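Local coordinates for protein glucose-resistance amylase regulator (Weissella paramesenteroides ATCC 33313, PDB 4RK6) that binds alpha-D-glucopyranose in its LacI-family sugar-binding core and probably represses transcription by binding DNA, at residues P235-K241 with E273-S279; D198-Q202 with G226-T230; Q55-F59 with W80-L85; T35-Y41 with M252-L256. All coordinates share one frame; numbering follows the deposited sequence.

Contact 1: residues P235-K241 with E273-S279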
loop_
_atom_site.group_PDB
_atom_site.type_symbol
_atom_site.label_atom_id
_atom_site.label_comp_id
_atom_site.label_asym_id
_atom_site.label_seq_id
_atom_site.Cartn_x
_atom_site.Cartn_y
_atom_site.Cartn_z
ATOM N N PRO A 235 5.426 17.582 8.431
ATOM C CA PRO A 235 5.929 18.162 7.177
ATOM C C PRO A 235 6.203 17.138 6.091
ATOM O O PRO A 235 6.508 15.963 6.387
ATOM C CB PRO A 235 7.272 18.764 7.613
ATOM C CG PRO A 235 7.736 17.847 8.705
ATOM C CD PRO A 235 6.473 17.531 9.464
ATOM N N LYS A 236 6.125 17.566 4.828
ATOM C CA LYS A 236 6.486 16.682 3.720
ATOM C C LYS A 236 7.937 16.232 3.906
ATOM O O LYS A 236 8.802 17.024 4.303
ATOM C CB LYS A 236 6.312 17.387 2.372
ATOM C CG LYS A 236 4.856 17.653 1.978
ATOM C CD LYS A 236 4.771 18.528 0.733
ATOM C CE LYS A 236 3.347 18.643 0.194
ATOM N NZ LYS A 236 2.924 17.491 -0.659
ATOM N N LEU A 237 8.190 14.972 3.601
ATOM C CA LEU A 237 9.492 14.361 3.882
ATOM C C LEU A 237 10.469 14.487 2.736
ATOM O O LEU A 237 10.183 14.109 1.595
ATOM C CB LEU A 237 9.317 12.884 4.251
ATOM C CG LEU A 237 8.753 12.644 5.638
ATOM C CD1 LEU A 237 8.068 11.284 5.708
ATOM C CD2 LEU A 237 9.861 12.771 6.698
ATOM N N THR A 238 11.634 15.013 3.083
ATOM C CA THR A 238 12.826 14.949 2.235
ATOM C C THR A 238 13.173 13.473 2.088
ATOM O O THR A 238 13.095 12.688 3.064
ATOM C CB THR A 238 13.943 15.765 2.872
ATOM O OG1 THR A 238 13.537 17.145 2.880
ATOM C CG2 THR A 238 15.253 15.643 2.103
ATOM N N THR A 239 13.494 13.058 0.862
ATOM C CA THR A 239 13.569 11.642 0.571
ATOM C C THR A 239 14.525 11.347 -0.601
ATOM O O THR A 239 14.679 12.179 -1.516
ATOM C CB THR A 239 12.155 11.090 0.274
ATOM O OG1 THR A 239 12.181 9.666 0.230
ATOM C CG2 THR A 239 11.577 11.638 -1.052
ATOM N N VAL A 240 15.173 10.183 -0.559
ATOM C CA VAL A 240 15.800 9.612 -1.765
ATOM C C VAL A 240 14.755 8.804 -2.492
ATOM O O VAL A 240 14.305 7.734 -2.036
ATOM C CB VAL A 240 17.056 8.756 -1.478
ATOM C CG1 VAL A 240 17.524 8.014 -2.741
ATOM C CG2 VAL A 240 18.163 9.640 -0.951
ATOM N N LYS A 241 14.349 9.312 -3.643
ATOM C CA LYS A 241 13.348 8.651 -4.440
ATOM C C LYS A 241 13.970 7.591 -5.338
ATOM O O LYS A 241 14.820 7.907 -6.168
ATOM C CB LYS A 241 12.598 9.642 -5.315
ATOM C CG LYS A 241 11.357 9.011 -5.945
ATOM C CD LYS A 241 10.550 10.059 -6.698
ATOM C CE LYS A 241 9.071 9.729 -6.747
ATOM N NZ LYS A 241 8.828 8.499 -7.515
ATOM N N GLU A 273 17.507 10.108 -6.834
ATOM C CA GLU A 273 17.655 11.532 -6.648
ATOM C C GLU A 273 17.111 11.886 -5.272
ATOM O O GLU A 273 16.162 11.249 -4.796
ATOM C CB GLU A 273 16.860 12.266 -7.709
ATOM C CG GLU A 273 15.377 11.894 -7.741
ATOM C CD GLU A 273 14.691 12.313 -9.038
ATOM O OE1 GLU A 273 15.401 12.593 -10.043
ATOM O OE2 GLU A 273 13.435 12.376 -9.038
ATOM N N LEU A 274 17.718 12.896 -4.688
ATOM C CA LEU A 274 17.368 13.334 -3.356
ATOM C C LEU A 274 16.421 14.507 -3.538
ATOM O O LEU A 274 16.782 15.519 -4.136
ATOM C CB LEU A 274 18.637 13.701 -2.596
ATOM C CG LEU A 274 18.440 13.866 -1.092
ATOM C CD1 LEU A 274 19.780 13.763 -0.363
ATOM C CD2 LEU A 274 17.764 15.190 -0.758
ATOM N N ILE A 275 15.173 14.326 -3.114
ATOM C CA ILE A 275 14.172 15.342 -3.224
ATOM C C ILE A 275 14.025 16.074 -1.914
ATOM O O ILE A 275 13.630 15.505 -0.883
ATOM C CB ILE A 275 12.815 14.746 -3.628
ATOM C CG1 ILE A 275 12.949 13.987 -4.939
ATOM C CG2 ILE A 275 11.774 15.854 -3.733
ATOM C CD1 ILE A 275 11.679 13.327 -5.389
ATOM N N GLN A 276 14.341 17.355 -1.960
ATOM C CA GLN A 276 14.329 18.185 -0.774
ATOM C C GLN A 276 12.943 18.731 -0.590
ATOM O O GLN A 276 12.398 19.340 -1.507
ATOM C CB GLN A 276 15.343 19.302 -0.982
ATOM C CG GLN A 276 15.489 20.279 0.126
ATOM C CD GLN A 276 16.127 21.504 -0.424
ATOM O OE1 GLN A 276 17.232 21.430 -0.967
ATOM N NE2 GLN A 276 15.416 22.622 -0.364
ATOM N N ARG A 277 12.368 18.454 0.579
ATOM C CA ARG A 277 11.042 18.948 0.936
ATOM C C ARG A 277 11.159 19.735 2.249
ATOM O O ARG A 277 11.921 20.672 2.295
ATOM C CB ARG A 277 10.026 17.808 0.981
ATOM C CG ARG A 277 9.927 17.070 -0.346
ATOM C CD ARG A 277 8.567 16.450 -0.525
ATOM N NE ARG A 277 8.388 15.802 -1.819
ATOM C CZ ARG A 277 8.388 14.496 -2.010
ATOM N NH1 ARG A 277 8.620 13.666 -1.003
ATOM N NH2 ARG A 277 8.156 14.021 -3.221
ATOM N N ASP A 278 10.434 19.364 3.301
ATOM C CA ASP A 278 10.253 20.236 4.469
ATOM C C ASP A 278 10.725 19.659 5.805
ATOM O O ASP A 278 10.475 20.236 6.855
ATOM C CB ASP A 278 8.774 20.644 4.562
ATOM C CG ASP A 278 8.325 21.456 3.365
ATOM O OD1 ASP A 278 9.095 22.313 2.903
ATOM O OD2 ASP A 278 7.208 21.241 2.879
ATOM N N SER A 279 11.466 18.563 5.771
ATOM C CA SER A 279 11.800 17.854 7.002
ATOM C C SER A 279 13.257 17.947 7.437
ATOM O O SER A 279 13.669 17.189 8.313
ATOM C CB SER A 279 11.380 16.375 6.893
ATOM O OG SER A 279 12.124 15.689 5.909
HETATM O O HOH W 1 5.274 20.307 4.392
#
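Thr239 and Ile275 pair antiparallel and grip each other through both backbone bonds, Ile275 N to Thr239 O at 2.7 Å and Thr239 N to Ile275 O at 3.0 Å. At the next hydrogen-bonded pair, beyond the non-hydrogen-bonded Val240-Leu274, Lys241 N donates to Glu273 O. On the face that carries the side chains of Thr239, Lys241, Glu273 and Ile275, Ile275 CD1 lies against Lys241 CD at 3.7 Å.

Past Ile275 the regular ladder stops and side chains join the bonding. Thr238 turns OG1 away from its own carbonyl carbon and beside its backbone N (chi1 -65°), which lets it accept from Arg277 N at 2.9 Å. Thr238 N in turn donates to Ser279 OG, also at 2.9 Å, and a backbone bond brings Asp278 N to Lys236 O from above the carbonyl plane. Arg277, extended from CG to NE, reaches across to the 235-241 segment, placing NH1 3.1 Å from Leu237 O, almost in line with the carbonyl bond; the methyl CG2 of Ile275 lies over one face of the guanidinium, toward its rim. Water 1 bridges Lys236 N and Asp278 OD2.

The second shell fixes these groups: Thr230 OG1 is bonded to Arg277 NH1, and Ile221 O to Ser279 OG. Strand 220-223 flanks 238-241 on the side away from 267-275, with Thr239 OG1 bonded to Thr223 OG1, while Val240 packs on helix 110-123 and Leu237 on helix 198-210.

Contact 2: residues D198-Q202 with G226-T230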
loop_
_atom_site.group_PDB
_atom_site.type_symbol
_atom_site.label_atom_id
_atom_site.label_comp_id
_atom_site.label_asym_id
_atom_site.label_seq_id
_atom_site.Cartn_x
_atom_site.Cartn_y
_atom_site.Cartn_z
ATOM N N ASP A 198 9.971 5.017 3.994
ATOM C CA ASP A 198 9.114 6.185 4.220
ATOM C C ASP A 198 8.259 6.110 5.511
ATOM O O ASP A 198 8.138 7.108 6.236
ATOM C CB ASP A 198 8.175 6.423 3.037
ATOM C CG ASP A 198 8.923 6.614 1.720
ATOM O OD1 ASP A 198 10.055 7.158 1.701
ATOM O OD2 ASP A 198 8.330 6.207 0.705
HETATM N N MSE A 199 7.690 4.939 5.792
HETATM C CA MSE A 199 6.788 4.767 6.954
HETATM C C MSE A 199 7.565 4.959 8.243
HETATM O O MSE A 199 7.019 5.444 9.209
HETATM C CB MSE A 199 6.083 3.408 6.928
HETATM C CG MSE A 199 4.816 3.480 6.107
HETATM SE SE MSE A 199 3.521 4.543 7.139
HETATM C CE MSE A 199 2.043 3.951 5.982
ATOM N N VAL A 200 8.858 4.622 8.252
ATOM C CA VAL A 200 9.686 4.873 9.428
ATOM C C VAL A 200 9.701 6.377 9.692
ATOM O O VAL A 200 9.566 6.825 10.835
ATOM C CB VAL A 200 11.117 4.329 9.248
ATOM C CG1 VAL A 200 12.006 4.706 10.429
ATOM C CG2 VAL A 200 11.098 2.832 9.016
ATOM N N GLY A 201 9.868 7.169 8.634
ATOM C CA GLY A 201 9.850 8.618 8.733
ATOM C C GLY A 201 8.520 9.156 9.250
ATOM O O GLY A 201 8.478 10.067 10.067
ATOM N N GLN A 202 7.425 8.562 8.790
ATOM C CA GLN A 202 6.118 8.959 9.284
ATOM C C GLN A 202 5.983 8.671 10.802
ATOM O O GLN A 202 5.358 9.445 11.552
ATOM C CB GLN A 202 5.037 8.264 8.485
ATOM C CG GLN A 202 3.634 8.585 8.916
ATOM C CD GLN A 202 3.237 9.998 8.569
ATOM O OE1 GLN A 202 2.840 10.278 7.422
ATOM N NE2 GLN A 202 3.333 10.901 9.542
ATOM N N GLY A 226 10.796 7.333 -1.248
ATOM C CA GLY A 226 10.141 8.458 -1.880
ATOM C C GLY A 226 8.763 8.179 -2.443
ATOM O O GLY A 226 8.360 8.818 -3.415
ATOM N N LEU A 227 8.047 7.240 -1.837
ATOM C CA LEU A 227 6.670 6.927 -2.233
ATOM C C LEU A 227 5.660 7.930 -1.629
ATOM O O LEU A 227 6.056 8.931 -1.007
ATOM C CB LEU A 227 6.351 5.478 -1.913
ATOM C CG LEU A 227 7.212 4.456 -2.688
ATOM C CD1 LEU A 227 7.035 3.075 -2.086
ATOM C CD2 LEU A 227 6.872 4.469 -4.166
ATOM N N GLN A 228 4.359 7.676 -1.846
ATOM C CA GLN A 228 3.310 8.642 -1.514
ATOM C C GLN A 228 3.305 9.138 -0.066
ATOM O O GLN A 228 2.990 10.289 0.181
ATOM C CB GLN A 228 1.931 8.060 -1.843
ATOM C CG GLN A 228 0.786 9.023 -1.580
ATOM C CD GLN A 228 -0.578 8.400 -1.805
ATOM O OE1 GLN A 228 -0.805 7.225 -1.499
ATOM N NE2 GLN A 228 -1.507 9.198 -2.319
ATOM N N GLN A 229 3.652 8.290 0.887
ATOM C CA GLN A 229 3.689 8.747 2.293
ATOM C C GLN A 229 4.539 9.998 2.507
ATOM O O GLN A 229 4.219 10.843 3.373
ATOM C CB GLN A 229 4.124 7.621 3.228
ATOM C CG GLN A 229 3.621 7.767 4.637
ATOM C CD GLN A 229 2.108 7.548 4.740
ATOM O OE1 GLN A 229 1.531 6.714 4.027
ATOM N NE2 GLN A 229 1.475 8.278 5.616
ATOM N N THR A 230 5.610 10.163 1.722
ATOM C CA THR A 230 6.464 11.344 1.866
ATOM C C THR A 230 5.787 12.648 1.462
ATOM O O THR A 230 6.149 13.706 1.943
ATOM C CB THR A 230 7.796 11.211 1.094
ATOM O OG1 THR A 230 7.560 11.200 -0.325
ATOM C CG2 THR A 230 8.531 9.973 1.521
HETATM O O HOH W 2 5.418 5.891 0.953
#
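Asp198, in the first turn of helix 198-210, ties that helix to the 226-230 turn leading into helix 229-232, beside the sugar pocket to which the preceding residues Ala197 and Asp225 belong. Its carboxylate takes two consecutive backbone N-H groups in a fork: Gly226 N reaches OD1 of Asp198 at 3.0 Å on the syn lone pair, and Leu227 N reaches OD2 of Asp198 at 2.8 Å, again on the syn side but 29° out of the carboxylate plane. OD2 also takes a bond from water 2, which accepts from Gln229 N, and OD1 has a further partner in Thr223 OG1. With so many donors around it the buried group is held firmly, and these donors would tend to stabilise its negative charge. The methyl CG2 of Thr230 closes in on OD1 of Asp198 at 3.2 Å.

Within the turn, Leu227 O accepts from both the backbone N and OG1 of Thr230, which holds the turn closed where the chain enters the helix. Farther along, Gln202 and Gln229 cross at about a right angle, amide planes 79° apart, and Gln229 NE2 gives an almost straight bond to Gln202 OE1, 3.0 Å long, with the acceptor lying in the donor's amide plane. Selenomethionine Met199 curls its CE to 3.4 Å from Gln229 OE1.

Gln229 also bonds Gln229 of the second subunit, so this end lies at the dimer interface. Strand 238-241 runs along the other flank, its Thr239 touching both Asp198 and Thr230.

Contact 3: residues Q55-F59 with W80-L85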
loop_
_atom_site.group_PDB
_atom_site.type_symbol
_atom_site.label_atom_id
_atom_site.label_comp_id
_atom_site.label_asym_id
_atom_site.label_seq_id
_atom_site.Cartn_x
_atom_site.Cartn_y
_atom_site.Cartn_z
ATOM N N GLN A 55 7.155 -22.433 0.776
ATOM C CA GLN A 55 8.064 -21.969 -0.268
ATOM C C GLN A 55 8.192 -23.001 -1.377
ATOM O O GLN A 55 8.171 -22.662 -2.569
ATOM C CB GLN A 55 9.426 -21.612 0.327
ATOM C CG GLN A 55 9.401 -20.391 1.237
ATOM C CD GLN A 55 10.735 -20.132 1.910
ATOM O OE1 GLN A 55 11.627 -20.988 1.885
ATOM N NE2 GLN A 55 10.880 -18.956 2.528
ATOM N N TYR A 56 8.288 -24.275 -1.012
ATOM C CA TYR A 56 8.419 -25.315 -2.015
ATOM C C TYR A 56 7.159 -25.433 -2.891
ATOM O O TYR A 56 7.268 -25.677 -4.079
ATOM C CB TYR A 56 8.815 -26.672 -1.407
ATOM C CG TYR A 56 9.149 -27.678 -2.486
ATOM C CD1 TYR A 56 10.343 -27.591 -3.200
ATOM C CD2 TYR A 56 8.251 -28.689 -2.831
ATOM C CE1 TYR A 56 10.645 -28.493 -4.208
ATOM C CE2 TYR A 56 8.546 -29.594 -3.837
ATOM C CZ TYR A 56 9.742 -29.492 -4.523
ATOM O OH TYR A 56 10.037 -30.390 -5.521
ATOM N N GLN A 57 5.980 -25.242 -2.298
ATOM C CA GLN A 57 4.715 -25.239 -3.061
ATOM C C GLN A 57 4.690 -24.108 -4.085
ATOM O O GLN A 57 4.304 -24.324 -5.236
ATOM C CB GLN A 57 3.487 -25.128 -2.133
ATOM C CG GLN A 57 3.325 -26.266 -1.129
ATOM C CD GLN A 57 3.361 -27.642 -1.776
ATOM O OE1 GLN A 57 2.654 -27.897 -2.750
ATOM N NE2 GLN A 57 4.186 -28.536 -1.237
ATOM N N VAL A 58 5.110 -22.917 -3.662
ATOM C CA VAL A 58 5.253 -21.768 -4.559
ATOM C C VAL A 58 6.159 -22.115 -5.731
ATOM O O VAL A 58 5.856 -21.795 -6.875
ATOM C CB VAL A 58 5.831 -20.537 -3.825
ATOM C CG1 VAL A 58 6.238 -19.437 -4.807
ATOM C CG2 VAL A 58 4.830 -19.998 -2.823
ATOM N N PHE A 59 7.279 -22.767 -5.445
ATOM C CA PHE A 59 8.175 -23.179 -6.498
ATOM C C PHE A 59 7.486 -24.148 -7.460
ATOM O O PHE A 59 7.607 -24.010 -8.676
ATOM C CB PHE A 59 9.454 -23.818 -5.929
ATOM C CG PHE A 59 10.190 -24.630 -6.930
ATOM C CD1 PHE A 59 10.971 -24.013 -7.891
ATOM C CD2 PHE A 59 10.106 -26.019 -6.931
ATOM C CE1 PHE A 59 11.635 -24.762 -8.842
ATOM C CE2 PHE A 59 10.768 -26.770 -7.886
ATOM C CZ PHE A 59 11.539 -26.141 -8.843
ATOM N N TRP A 80 18.149 -22.843 -2.637
ATOM C CA TRP A 80 17.656 -23.991 -3.378
ATOM C C TRP A 80 16.603 -23.590 -4.424
ATOM O O TRP A 80 16.502 -24.246 -5.440
ATOM C CB TRP A 80 17.117 -25.124 -2.462
ATOM C CG TRP A 80 15.981 -24.739 -1.535
ATOM C CD1 TRP A 80 16.067 -24.487 -0.194
ATOM C CD2 TRP A 80 14.595 -24.588 -1.885
ATOM N NE1 TRP A 80 14.824 -24.173 0.313
ATOM C CE2 TRP A 80 13.904 -24.226 -0.702
ATOM C CE3 TRP A 80 13.873 -24.725 -3.079
ATOM C CZ2 TRP A 80 12.521 -23.992 -0.682
ATOM C CZ3 TRP A 80 12.497 -24.484 -3.063
ATOM C CH2 TRP A 80 11.842 -24.112 -1.870
HETATM N N MSE A 81 15.835 -22.535 -4.166
HETATM C CA MSE A 81 14.814 -22.072 -5.129
HETATM C C MSE A 81 15.475 -21.466 -6.345
HETATM O O MSE A 81 15.081 -21.744 -7.458
HETATM C CB MSE A 81 13.838 -21.033 -4.509
HETATM C CG MSE A 81 12.666 -20.745 -5.454
HETATM SE SE MSE A 81 11.528 -19.397 -4.565
HETATM C CE MSE A 81 10.938 -20.602 -3.140
ATOM N N ILE A 82 16.495 -20.642 -6.117
ATOM C CA ILE A 82 17.246 -20.017 -7.203
ATOM C C ILE A 82 17.901 -21.121 -8.020
ATOM O O ILE A 82 17.719 -21.193 -9.235
ATOM C CB ILE A 82 18.306 -19.030 -6.673
ATOM C CG1 ILE A 82 17.632 -17.825 -6.012
ATOM C CG2 ILE A 82 19.225 -18.566 -7.805
ATOM C CD1 ILE A 82 18.559 -17.009 -5.134
ATOM N N ASP A 83 18.629 -22.013 -7.351
ATOM C CA ASP A 83 19.235 -23.151 -8.037
ATOM C C ASP A 83 18.236 -24.017 -8.803
ATOM O O ASP A 83 18.464 -24.306 -9.961
ATOM C CB ASP A 83 20.043 -24.035 -7.077
ATOM C CG ASP A 83 21.364 -23.406 -6.675
ATOM O OD1 ASP A 83 22.165 -23.057 -7.582
ATOM O OD2 ASP A 83 21.605 -23.272 -5.443
ATOM N N LYS A 84 17.137 -24.432 -8.172
ATOM C CA LYS A 84 16.170 -25.286 -8.864
ATOM C C LYS A 84 15.575 -24.598 -10.105
ATOM O O LYS A 84 15.389 -25.231 -11.150
ATOM C CB LYS A 84 15.068 -25.767 -7.905
ATOM C CG LYS A 84 15.528 -26.910 -6.988
ATOM C CD LYS A 84 14.378 -27.383 -6.106
ATOM C CE LYS A 84 14.510 -28.835 -5.673
ATOM N NZ LYS A 84 14.518 -29.768 -6.830
ATOM N N LEU A 85 15.330 -23.305 -10.017
ATOM C CA LEU A 85 14.775 -22.581 -11.178
ATOM C C LEU A 85 15.798 -22.489 -12.290
ATOM O O LEU A 85 15.514 -22.834 -13.434
ATOM C CB LEU A 85 14.270 -21.186 -10.785
ATOM C CG LEU A 85 13.043 -21.204 -9.873
ATOM C CD1 LEU A 85 12.898 -19.852 -9.219
ATOM C CD2 LEU A 85 11.775 -21.574 -10.628
#
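Trp80 lays the benzo end of its indole against Gln55 and Tyr56, joining helices 52-64 and 79-87, two neighbouring helices of the Rossmann-like alpha/beta subdomain whose segments 55-59 and 80-85 run nearly parallel, at 19°. The first is the crossover helix between the parallel strands 42-48 and 69-72, and the second follows strand 69-72.

The aromatic contacts centre on this indole. Placing CG between the backbone N and the carbonyl carbon (chi1 59°) carries the ring across the gap, where CH2 of Trp80 meets the backbone of Tyr56 at CA, 3.6 Å away. The Tyr56 ring presents its edge: CD1 lies 3.8 Å from Trp80 CZ3, and the rings, inclined at 50°, form neither a stack nor a true edge-to-face pair. Glu52 OE1 bonds Trp80 NE1 and steadies the indole from the other end.

Aliphatic side chains gather round the Phe59 ring. The stem of Lys84 runs over one face of the ring, crossing the Phe59 side chain at about a right angle, with CD above the face and CB 3.7 Å from Phe59 CZ. Leu85 comes at the edge instead, its CD2 3.7 Å from Phe59 CE1, and itself packs on Val70 and Met72 of strand 69-72. Lys84 CE continues on to the edge of the Tyr56 ring.

A further contact of side chain with backbone comes from Met81. This selenomethionine, which also rests on Leu48 of strand 42-48, runs straight out before bending at its last torsion, and CE ends 3.5 Å from Gln55 O.

Contact 4: residues T35-Y41 with M252-L256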
loop_
_atom_site.group_PDB
_atom_site.type_symbol
_atom_site.label_atom_id
_atom_site.label_comp_id
_atom_site.label_asym_id
_atom_site.label_seq_id
_atom_site.Cartn_x
_atom_site.Cartn_y
_atom_site.Cartn_z
ATOM N N THR A 35 6.184 -3.563 -19.335
ATOM C CA THR A 35 7.096 -4.193 -20.292
ATOM C C THR A 35 6.619 -5.577 -20.708
ATOM O O THR A 35 6.818 -5.969 -21.857
ATOM C CB THR A 35 8.551 -4.220 -19.763
ATOM O OG1 THR A 35 8.961 -2.875 -19.488
ATOM C CG2 THR A 35 9.504 -4.809 -20.795
ATOM N N THR A 36 5.982 -6.328 -19.803
ATOM C CA THR A 36 5.407 -7.627 -20.174
ATOM C C THR A 36 4.266 -7.454 -21.164
ATOM O O THR A 36 4.149 -8.213 -22.131
ATOM C CB THR A 36 4.868 -8.427 -18.968
ATOM O OG1 THR A 36 3.800 -7.705 -18.334
ATOM C CG2 THR A 36 5.977 -8.699 -17.977
ATOM N N ILE A 37 3.430 -6.448 -20.913
ATOM C CA ILE A 37 2.262 -6.185 -21.762
ATOM C C ILE A 37 2.697 -5.949 -23.212
ATOM O O ILE A 37 2.156 -6.545 -24.143
ATOM C CB ILE A 37 1.402 -5.000 -21.206
ATOM C CG1 ILE A 37 -0.070 -5.405 -21.118
ATOM C CG2 ILE A 37 1.569 -3.704 -22.005
ATOM C CD1 ILE A 37 -0.358 -6.398 -20.013
ATOM N N SER A 38 3.713 -5.115 -23.395
ATOM C CA SER A 38 4.138 -4.724 -24.723
ATOM C C SER A 38 5.002 -5.786 -25.410
ATOM O O SER A 38 5.236 -5.691 -26.608
ATOM C CB SER A 38 4.877 -3.388 -24.666
ATOM O OG SER A 38 5.930 -3.434 -23.725
ATOM N N SER A 39 5.473 -6.791 -24.669
ATOM C CA SER A 39 6.210 -7.899 -25.269
ATOM C C SER A 39 5.373 -9.162 -25.442
ATOM O O SER A 39 5.898 -10.190 -25.871
ATOM C CB SER A 39 7.450 -8.218 -24.422
ATOM O OG SER A 39 7.070 -8.547 -23.097
ATOM N N GLY A 40 4.084 -9.112 -25.105
ATOM C CA GLY A 40 3.215 -10.286 -25.254
ATOM C C GLY A 40 3.366 -11.369 -24.194
ATOM O O GLY A 40 3.048 -12.538 -24.441
ATOM N N TYR A 41 3.851 -10.984 -23.016
ATOM C CA TYR A 41 3.948 -11.885 -21.869
ATOM C C TYR A 41 2.844 -11.553 -20.891
ATOM O O TYR A 41 2.309 -10.444 -20.874
ATOM C CB TYR A 41 5.277 -11.710 -21.121
ATOM C CG TYR A 41 6.410 -12.518 -21.679
ATOM C CD1 TYR A 41 7.107 -12.086 -22.798
ATOM C CD2 TYR A 41 6.783 -13.715 -21.093
ATOM C CE1 TYR A 41 8.154 -12.835 -23.317
ATOM C CE2 TYR A 41 7.829 -14.464 -21.596
ATOM C CZ TYR A 41 8.500 -14.020 -22.715
ATOM O OH TYR A 41 9.534 -14.747 -23.230
HETATM N N MSE A 252 12.767 -6.627 -16.736
HETATM C CA MSE A 252 12.072 -7.354 -17.789
HETATM C C MSE A 252 12.836 -7.206 -19.086
HETATM O O MSE A 252 12.992 -8.179 -19.842
HETATM C CB MSE A 252 10.618 -6.883 -17.901
HETATM C CG MSE A 252 9.807 -7.697 -18.902
HETATM SE SE MSE A 252 9.714 -9.611 -18.533
HETATM C CE MSE A 252 8.970 -10.230 -20.256
ATOM N N GLN A 253 13.360 -6.021 -19.348
ATOM C CA GLN A 253 14.130 -5.814 -20.592
ATOM C C GLN A 253 15.398 -6.663 -20.642
ATOM O O GLN A 253 15.797 -7.155 -21.699
ATOM C CB GLN A 253 14.508 -4.347 -20.785
ATOM C CG GLN A 253 14.848 -4.036 -22.232
ATOM C CD GLN A 253 13.661 -4.268 -23.134
ATOM O OE1 GLN A 253 12.534 -3.839 -22.827
ATOM N NE2 GLN A 253 13.885 -4.951 -24.249
ATOM N N LEU A 254 16.058 -6.795 -19.500
ATOM C CA LEU A 254 17.217 -7.658 -19.390
ATOM C C LEU A 254 16.861 -9.084 -19.805
ATOM O O LEU A 254 17.589 -9.714 -20.591
ATOM C CB LEU A 254 17.769 -7.611 -17.967
ATOM C CG LEU A 254 19.121 -8.251 -17.698
ATOM C CD1 LEU A 254 20.190 -7.528 -18.497
ATOM C CD2 LEU A 254 19.420 -8.171 -16.208
ATOM N N PHE A 255 15.719 -9.577 -19.335
ATOM C CA PHE A 255 15.278 -10.920 -19.693
ATOM C C PHE A 255 14.983 -11.004 -21.184
ATOM O O PHE A 255 15.429 -11.952 -21.876
ATOM C CB PHE A 255 14.052 -11.345 -18.867
ATOM C CG PHE A 255 13.364 -12.575 -19.394
ATOM C CD1 PHE A 255 14.005 -13.805 -19.374
ATOM C CD2 PHE A 255 12.090 -12.506 -19.924
ATOM C CE1 PHE A 255 13.399 -14.943 -19.882
ATOM C CE2 PHE A 255 11.463 -13.642 -20.418
ATOM C CZ PHE A 255 12.112 -14.862 -20.401
ATOM N N LEU A 256 14.234 -10.033 -21.688
ATOM C CA LEU A 256 13.875 -10.024 -23.112
ATOM C C LEU A 256 15.114 -9.957 -24.026
ATOM O O LEU A 256 15.125 -10.553 -25.099
ATOM C CB LEU A 256 12.928 -8.879 -23.437
ATOM C CG LEU A 256 11.532 -9.004 -22.816
ATOM C CD1 LEU A 256 10.780 -7.694 -22.952
ATOM C CD2 LEU A 256 10.769 -10.169 -23.424
HETATM O O HOH W 3 11.648 -2.113 -21.012
#
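Met252, a selenomethionine, points CG anti to its backbone N (chi1 -175°) and then bends at chi2 (58°), a path that slides its chain past Thr35 and sets CE over one face of the Tyr41 ring. There it makes a CH-pi contact, CE standing 3.9 Å from the Tyr41 ring centroid. On the way, CG of Met252 is pressed to 3.5 Å from CG2 of Thr35, a tight pair, and SE passes Thr36 CG2 crosswise at 3.9 Å.

Tyr41 is placed by the turn that follows helix 24-39, a Schellman motif in which Gly40 has positive phi and Tyr41 N bonds back to Thr36 O. Phe255 turns its edge to the Tyr41 face in an offset edge-to-face pair, planes 79° apart, with Phe255 CE2 3.6 Å from Tyr41 OH. Leu256 puts CD1 against Ser39 CB and CD2 against Tyr41 CE1, the latter at 3.7 Å. Water 3 links Thr35 OG1 with Gln253 OE1, to which it donates, while Gln253 NE2 bonds Asp257.

All direct contacts are thus van der Waals or aromatic. They join helix 24-39 to helix 244-257, which comes from the other end of the chain. On the sheet side, Val13 of strand 12-18 touches Thr36, Tyr41, Met252 and Phe255, and Phe255 also reaches strands 69-72 and 91-95.

How the contacts relate
Contacts 1 and 2 lie close together, centres 9 Å apart, in the lobe built largely from the later part of the chain; glucose lies in the cleft between the lobes and is contacted by both. The two contacts touch at Thr230, and helix 229-232 and strand 238-241 follow each other in the chain. Contacts 3 and 4 belong to the other lobe, their centres 23 Å apart. Contact 3 comes earliest to completion along the chain, then contact 2. Contact 4 spans both, pairing the first helix with helix 244-257, the connection between the two strands of contact 1. Those strands therefore send a helix across to the opposite lobe, while contacts 2, 3 and, through Ile37, 4 all come up to the second subunit.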